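Local coordinates for protein 5-carboxymethyl-2-hydroxymuconate delta-isomerase (Mycobacterium smegmatis, PDB 4PFZ) that probably acts as a metal-binding isomerase or acetylpyruvate hydrolase of the fumarylacetoacetate hydrolase family, at residues V83-P88 / G153-A158; G204-W209 / I222-P227. All blocks are in the same frame, centred on the assembly; numbering follows the deposited sequence. Where two conformers were deposited one is given.

Interaction 1: residues V83-P88 / G153-A158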
loop_
_atom_site.group_PDB
_atom_site.type_symbol
_atom_site.label_atom_id
_atom_site.label_comp_id
_atom_site.label_asym_id
_atom_site.label_seq_id
_atom_site.Cartn_x
_atom_site.Cartn_y
_atom_site.Cartn_z
ATOM N N VAL B 83 -6.727 -13.297 -7.214
ATOM C CA VAL B 83 -5.576 -12.454 -7.484
ATOM C C VAL B 83 -5.798 -11.139 -6.742
ATOM O O VAL B 83 -6.739 -10.396 -7.039
ATOM C CB VAL B 83 -5.373 -12.207 -9.000
ATOM C CG1 VAL B 83 -4.260 -11.188 -9.237
ATOM C CG2 VAL B 83 -5.055 -13.510 -9.710
ATOM N N ILE B 84 -4.963 -10.866 -5.749
ATOM C CA ILE B 84 -5.126 -9.635 -4.982
ATOM C C ILE B 84 -4.033 -8.623 -5.327
ATOM O O ILE B 84 -2.970 -8.988 -5.829
ATOM C CB ILE B 84 -5.147 -9.909 -3.455
ATOM C CG1 ILE B 84 -3.881 -10.636 -3.011
ATOM C CG2 ILE B 84 -6.405 -10.705 -3.069
ATOM C CD1 ILE B 84 -3.719 -10.726 -1.503
ATOM N N PHE B 85 -4.325 -7.348 -5.102
ATOM C CA PHE B 85 -3.357 -6.273 -5.332
ATOM C C PHE B 85 -3.631 -5.097 -4.375
ATOM O O PHE B 85 -4.556 -5.148 -3.566
ATOM C CB PHE B 85 -3.386 -5.800 -6.800
ATOM C CG PHE B 85 -4.749 -5.328 -7.270
ATOM C CD1 PHE B 85 -5.679 -6.223 -7.756
ATOM C CD2 PHE B 85 -5.086 -3.987 -7.225
ATOM C CE1 PHE B 85 -6.936 -5.797 -8.189
ATOM C CE2 PHE B 85 -6.340 -3.557 -7.649
ATOM C CZ PHE B 85 -7.259 -4.462 -8.136
ATOM N N LEU B 86 -2.805 -4.056 -4.455
ATOM C CA LEU B 86 -2.884 -2.929 -3.528
ATOM C C LEU B 86 -3.213 -1.630 -4.263
ATOM O O LEU B 86 -2.751 -1.415 -5.377
ATOM C CB LEU B 86 -1.553 -2.752 -2.772
ATOM C CG LEU B 86 -1.233 -3.807 -1.720
ATOM C CD1 LEU B 86 0.208 -3.646 -1.244
ATOM C CD2 LEU B 86 -2.214 -3.710 -0.545
ATOM N N LYS B 87 -4.018 -0.785 -3.630
ATOM C CA LYS B 87 -4.182 0.613 -4.046
ATOM C C LYS B 87 -3.605 1.446 -2.915
ATOM O O LYS B 87 -3.786 1.105 -1.750
ATOM C CB LYS B 87 -5.656 0.945 -4.319
ATOM C CG LYS B 87 -6.240 0.201 -5.516
ATOM C CD LYS B 87 -7.780 0.355 -5.628
ATOM C CE LYS B 87 -8.246 1.786 -5.924
ATOM N NZ LYS B 87 -8.263 2.117 -7.388
ATOM N N PRO B 88 -2.830 2.497 -3.239
ATOM C CA PRO B 88 -2.287 3.317 -2.158
ATOM C C PRO B 88 -3.358 4.090 -1.421
ATOM O O PRO B 88 -4.324 4.505 -2.044
ATOM C CB PRO B 88 -1.342 4.280 -2.887
ATOM C CG PRO B 88 -1.975 4.456 -4.250
ATOM C CD PRO B 88 -2.603 3.099 -4.569
ATOM N N GLY B 153 1.339 -3.967 -17.344
ATOM C CA GLY B 153 1.207 -5.333 -16.858
ATOM C C GLY B 153 0.730 -5.355 -15.409
ATOM O O GLY B 153 -0.343 -5.885 -15.102
ATOM N N GLN B 154 1.532 -4.781 -14.515
ATOM C CA GLN B 154 1.108 -4.528 -13.142
ATOM C C GLN B 154 0.023 -3.450 -13.155
ATOM O O GLN B 154 0.156 -2.446 -13.851
ATOM C CB GLN B 154 2.281 -4.082 -12.267
ATOM C CG GLN B 154 3.397 -5.100 -12.187
ATOM C CD GLN B 154 2.889 -6.456 -11.737
ATOM O OE1 GLN B 154 2.535 -6.634 -10.575
ATOM N NE2 GLN B 154 2.860 -7.419 -12.654
ATOM N N TRP B 155 -1.038 -3.659 -12.384
ATOM C CA TRP B 155 -2.204 -2.765 -12.416
ATOM C C TRP B 155 -2.103 -1.589 -11.455
ATOM O O TRP B 155 -2.971 -0.708 -11.455
ATOM C CB TRP B 155 -3.469 -3.544 -12.081
ATOM C CG TRP B 155 -3.699 -4.756 -12.932
ATOM C CD1 TRP B 155 -3.188 -5.008 -14.167
ATOM C CD2 TRP B 155 -4.505 -5.884 -12.592
ATOM N NE1 TRP B 155 -3.629 -6.232 -14.622
ATOM C CE2 TRP B 155 -4.440 -6.787 -13.668
ATOM C CE3 TRP B 155 -5.268 -6.223 -11.472
ATOM C CZ2 TRP B 155 -5.109 -8.005 -13.659
ATOM C CZ3 TRP B 155 -5.931 -7.432 -11.466
ATOM C CH2 TRP B 155 -5.847 -8.307 -12.553
ATOM N N MET B 156 -1.062 -1.581 -10.629
ATOM C CA MET B 156 -0.952 -0.620 -9.538
ATOM C C MET B 156 -1.050 0.836 -10.034
ATOM O O MET B 156 -1.861 1.592 -9.514
ATOM C CB MET B 156 0.361 -0.821 -8.764
ATOM C CG MET B 156 0.382 -0.115 -7.399
ATOM S SD MET B 156 0.712 1.666 -7.486
ATOM C CE MET B 156 2.487 1.654 -7.650
ATOM N N ARG B 157 -0.224 1.229 -11.004
ATOM C CA ARG B 157 -0.244 2.626 -11.477
ATOM C C ARG B 157 -1.637 2.993 -11.959
ATOM O O ARG B 157 -2.197 4.032 -11.563
ATOM C CB ARG B 157 0.767 2.884 -12.601
ATOM C CG ARG B 157 0.619 4.292 -13.174
ATOM C CD ARG B 157 1.792 4.701 -14.063
ATOM N NE ARG B 157 1.833 3.970 -15.327
ATOM C CZ ARG B 157 1.625 4.520 -16.519
ATOM N NH1 ARG B 157 1.695 3.773 -17.615
ATOM N NH2 ARG B 157 1.344 5.813 -16.617
ATOM N N ALA B 158 -2.200 2.125 -12.787
ATOM C CA ALA B 158 -3.521 2.364 -13.369
ATOM C C ALA B 158 -4.585 2.623 -12.306
ATOM O O ALA B 158 -5.556 3.338 -12.566
ATOM C CB ALA B 158 -3.926 1.205 -14.218
HETATM O O HOH W 1 -3.193 0.982 -7.181
#

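Interaction 2: residues G204-W209 / I222-P227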
loop_
_atom_site.group_PDB
_atom_site.type_symbol
_atom_site.label_atom_id
_atom_site.label_comp_id
_atom_site.label_asym_id
_atom_site.label_seq_id
_atom_site.Cartn_x
_atom_site.Cartn_y
_atom_site.Cartn_z
ATOM N N GLY B 204 -15.508 -14.280 3.321
ATOM C CA GLY B 204 -14.629 -15.031 4.195
ATOM C C GLY B 204 -13.415 -15.578 3.481
ATOM O O GLY B 204 -12.317 -15.581 4.045
ATOM N N ARG B 205 -13.605 -16.033 2.244
ATOM C CA ARG B 205 -12.500 -16.546 1.434
ATOM C C ARG B 205 -11.505 -15.437 1.143
ATOM O O ARG B 205 -10.297 -15.648 1.198
ATOM C CB ARG B 205 -13.008 -17.145 0.121
ATOM C CG ARG B 205 -11.899 -17.553 -0.857
ATOM C CD ARG B 205 -10.915 -18.522 -0.205
ATOM N NE ARG B 205 -10.070 -19.199 -1.185
ATOM C CZ ARG B 205 -8.915 -19.790 -0.892
ATOM N NH1 ARG B 205 -8.456 -19.778 0.355
ATOM N NH2 ARG B 205 -8.211 -20.386 -1.848
ATOM N N LEU B 206 -12.011 -14.247 0.843
ATOM C CA LEU B 206 -11.129 -13.122 0.547
ATOM C C LEU B 206 -10.308 -12.720 1.768
ATOM O O LEU B 206 -9.115 -12.443 1.654
ATOM C CB LEU B 206 -11.933 -11.920 0.031
ATOM C CG LEU B 206 -12.462 -12.050 -1.400
ATOM C CD1 LEU B 206 -13.318 -10.843 -1.790
ATOM C CD2 LEU B 206 -11.319 -12.232 -2.394
ATOM N N VAL B 207 -10.947 -12.684 2.933
ATOM C CA VAL B 207 -10.256 -12.342 4.175
ATOM C C VAL B 207 -9.262 -13.440 4.548
ATOM O O VAL B 207 -8.162 -13.162 5.024
ATOM C CB VAL B 207 -11.254 -12.119 5.336
ATOM C CG1 VAL B 207 -10.514 -11.891 6.641
ATOM C CG2 VAL B 207 -12.143 -10.924 5.025
ATOM N N GLU B 208 -9.658 -14.686 4.333
ATOM C CA GLU B 208 -8.743 -15.811 4.529
ATOM C C GLU B 208 -7.515 -15.726 3.608
ATOM O O GLU B 208 -6.384 -15.880 4.058
ATOM C CB GLU B 208 -9.473 -17.126 4.301
ATOM C CG GLU B 208 -8.588 -18.351 4.435
ATOM C CD GLU B 208 -9.333 -19.616 4.077
ATOM O OE1 GLU B 208 -9.789 -20.311 5.011
ATOM O OE2 GLU B 208 -9.474 -19.903 2.866
ATOM N N TRP B 209 -7.746 -15.491 2.321
ATOM C CA TRP B 209 -6.659 -15.409 1.347
ATOM C C TRP B 209 -5.720 -14.255 1.665
ATOM O O TRP B 209 -4.497 -14.402 1.612
ATOM C CB TRP B 209 -7.218 -15.250 -0.070
ATOM C CG TRP B 209 -6.166 -15.282 -1.151
ATOM C CD1 TRP B 209 -5.602 -14.207 -1.786
ATOM C CD2 TRP B 209 -5.554 -16.447 -1.716
ATOM N NE1 TRP B 209 -4.683 -14.639 -2.717
ATOM C CE2 TRP B 209 -4.641 -16.009 -2.694
ATOM C CE3 TRP B 209 -5.698 -17.819 -1.495
ATOM C CZ2 TRP B 209 -3.860 -16.898 -3.442
ATOM C CZ3 TRP B 209 -4.926 -18.698 -2.241
ATOM C CH2 TRP B 209 -4.019 -18.233 -3.200
ATOM N N ILE B 222 -10.679 -4.081 2.091
ATOM C CA ILE B 222 -10.597 -5.086 1.049
ATOM C C ILE B 222 -11.762 -4.858 0.081
ATOM O O ILE B 222 -12.924 -5.032 0.453
ATOM C CB ILE B 222 -10.682 -6.528 1.615
ATOM C CG1 ILE B 222 -9.532 -6.812 2.606
ATOM C CG2 ILE B 222 -10.732 -7.539 0.461
ATOM C CD1 ILE B 222 -9.628 -8.206 3.314
ATOM N N LEU B 223 -11.456 -4.467 -1.147
ATOM C CA LEU B 223 -12.488 -4.320 -2.167
ATOM C C LEU B 223 -12.745 -5.686 -2.764
ATOM O O LEU B 223 -11.792 -6.378 -3.132
ATOM C CB LEU B 223 -12.059 -3.330 -3.250
ATOM C CG LEU B 223 -11.700 -1.918 -2.794
ATOM C CD1 LEU B 223 -11.302 -1.059 -3.988
ATOM C CD2 LEU B 223 -12.883 -1.325 -2.049
ATOM N N THR B 224 -14.021 -6.074 -2.863
ATOM C CA THR B 224 -14.360 -7.464 -3.159
ATOM C C THR B 224 -14.613 -7.738 -4.633
ATOM O O THR B 224 -15.032 -8.824 -5.009
ATOM C CB THR B 224 -15.584 -7.934 -2.325
ATOM O OG1 THR B 224 -16.742 -7.138 -2.616
ATOM C CG2 THR B 224 -15.260 -7.783 -0.853
ATOM N N GLY B 225 -14.319 -6.768 -5.479
ATOM C CA GLY B 225 -14.359 -7.023 -6.899
ATOM C C GLY B 225 -15.548 -6.350 -7.529
ATOM O O GLY B 225 -16.409 -5.813 -6.838
ATOM N N THR B 226 -15.594 -6.372 -8.851
ATOM C CA THR B 226 -16.645 -5.681 -9.564
ATOM C C THR B 226 -17.238 -6.596 -10.636
ATOM O O THR B 226 -16.541 -7.425 -11.218
ATOM C CB THR B 226 -16.100 -4.361 -10.164
ATOM O OG1 THR B 226 -17.181 -3.474 -10.471
ATOM C CG2 THR B 226 -15.234 -4.618 -11.409
ATOM N N PRO B 227 -18.557 -6.503 -10.843
ATOM C CA PRO B 227 -19.188 -7.338 -11.868
ATOM C C PRO B 227 -19.000 -6.736 -13.250
ATOM O O PRO B 227 -18.276 -5.753 -13.386
ATOM C CB PRO B 227 -20.661 -7.347 -11.461
ATOM C CG PRO B 227 -20.849 -6.069 -10.718
ATOM C CD PRO B 227 -19.541 -5.779 -10.022
#

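Interaction 1: residues V83-P88 / G153-A158
Phe85 and Trp155 make the tight part of this contact. The six-membered ring of Trp155 turns its edge toward one face of Phe85. The planes stand at 81° and the centroids are 5.4 Å apart, an offset T-shaped pair. The touching edge is CE3 and CZ3. Trp155 CE3 lies 3.7 Å from Phe85 CE1, and that CE1 lies near the indole plane. Phe85 sets its ring between its own backbone N and carbonyl carbon (chi1 57°), which lets CD1 and CE1 reach the indole.

The contact is looser toward Met156. Met156 CG comes 3.9 Å from Leu86 O. This is van der Waals contact with a carbonyl oxygen. The polar link here is a water. It donates to Leu86 O at 3.0 Å and to Met156 O at 2.8 Å. Both acceptors are backbone carbonyls, so the water bridges the two main chains. The solvent side lies at the Trp155 end: Trp155 is partly exposed, whereas Phe85, Leu86 and Met156 are buried.

Lys87 NZ makes a salt bridge with Asp142 and also bonds the carbonyls of Lys159 and Phe164. Gln154 faces the second subunit: its OE1 accepts from Trp155 N of that subunit, and the same bond is made in return. Ile84 and Leu86 also pack on Met156 of the second subunit, so the contact lies at the subunit interface of this fumarylacetoacetate hydrolase-family domain. Residues 84-87 form a strand with backbone bonds from Phe85 to Ala62 and from Lys87 to Val60. Segment 153-158 follows helix 146-152 and includes the start of the short helix 156-159. Trp155 also rests on Gln149 of helix 146-152, which places its indole between that helix and the strand.

Interaction 2: residues G204-W209 / I222-P227
Leu206 sends its branch to the side of its backbone N (chi1 -74°), and its extended chi2 of 177° carries CD1 out to Thr224. Thr224 has OG1 between its backbone N and carbonyl carbon (chi1 60°), which leaves CG2 to meet the leucine. Leu206 CD1 touches Thr224 CB at 3.7 Å and reaches Thr224 CG2 at the same distance. The two side chains cross at about a right angle, so one methyl of the leucine sits against the carbon side of the threonine.

One residue further along the helix, Val207 meets Ile222. Val207 CG2 lies 4.1 Å from Ile222 CD1, a looser methyl-to-methyl contact. These side chains also cross at about a right angle. The backbones stay well apart, with the CA atoms of Leu206 and Thr224 separated by 7.5 Å.

All four touching residues are buried. Thr224 OG1 is satisfied by Leu114 O: the hydroxyl is directed to strand 108-118 while CG2 faces the helix. Val207 packs on Ala130 and Ile134 as well. The contact itself is apolar. Between these segments helix 203-213 meets strand 221-223 and the turn after it by apolar packing, consistent with burial of methyl groups.

In the fold
Both segments of interaction 1 precede those of interaction 2 in the chain, and both contacts fall in the fumarylacetoacetate hydrolase family region. Their centres are about 15 Å apart. They are joined through strand 60-63, which pairs antiparallel with strand 84-87 and parallel with strand 221-223. Interaction 1 adds the 153-158 region to this group, and interaction 2 adds helix 203-213. The two also touch directly. Ile84 CG2 lies 3.8 Å from Trp209 CD1, and Lys87 CD lies 4.1 Å from Leu223 CD1. The second subunit reaches both, with Arg157 of that subunit packing on Trp209. The core strands are thus linked to the dimer interface.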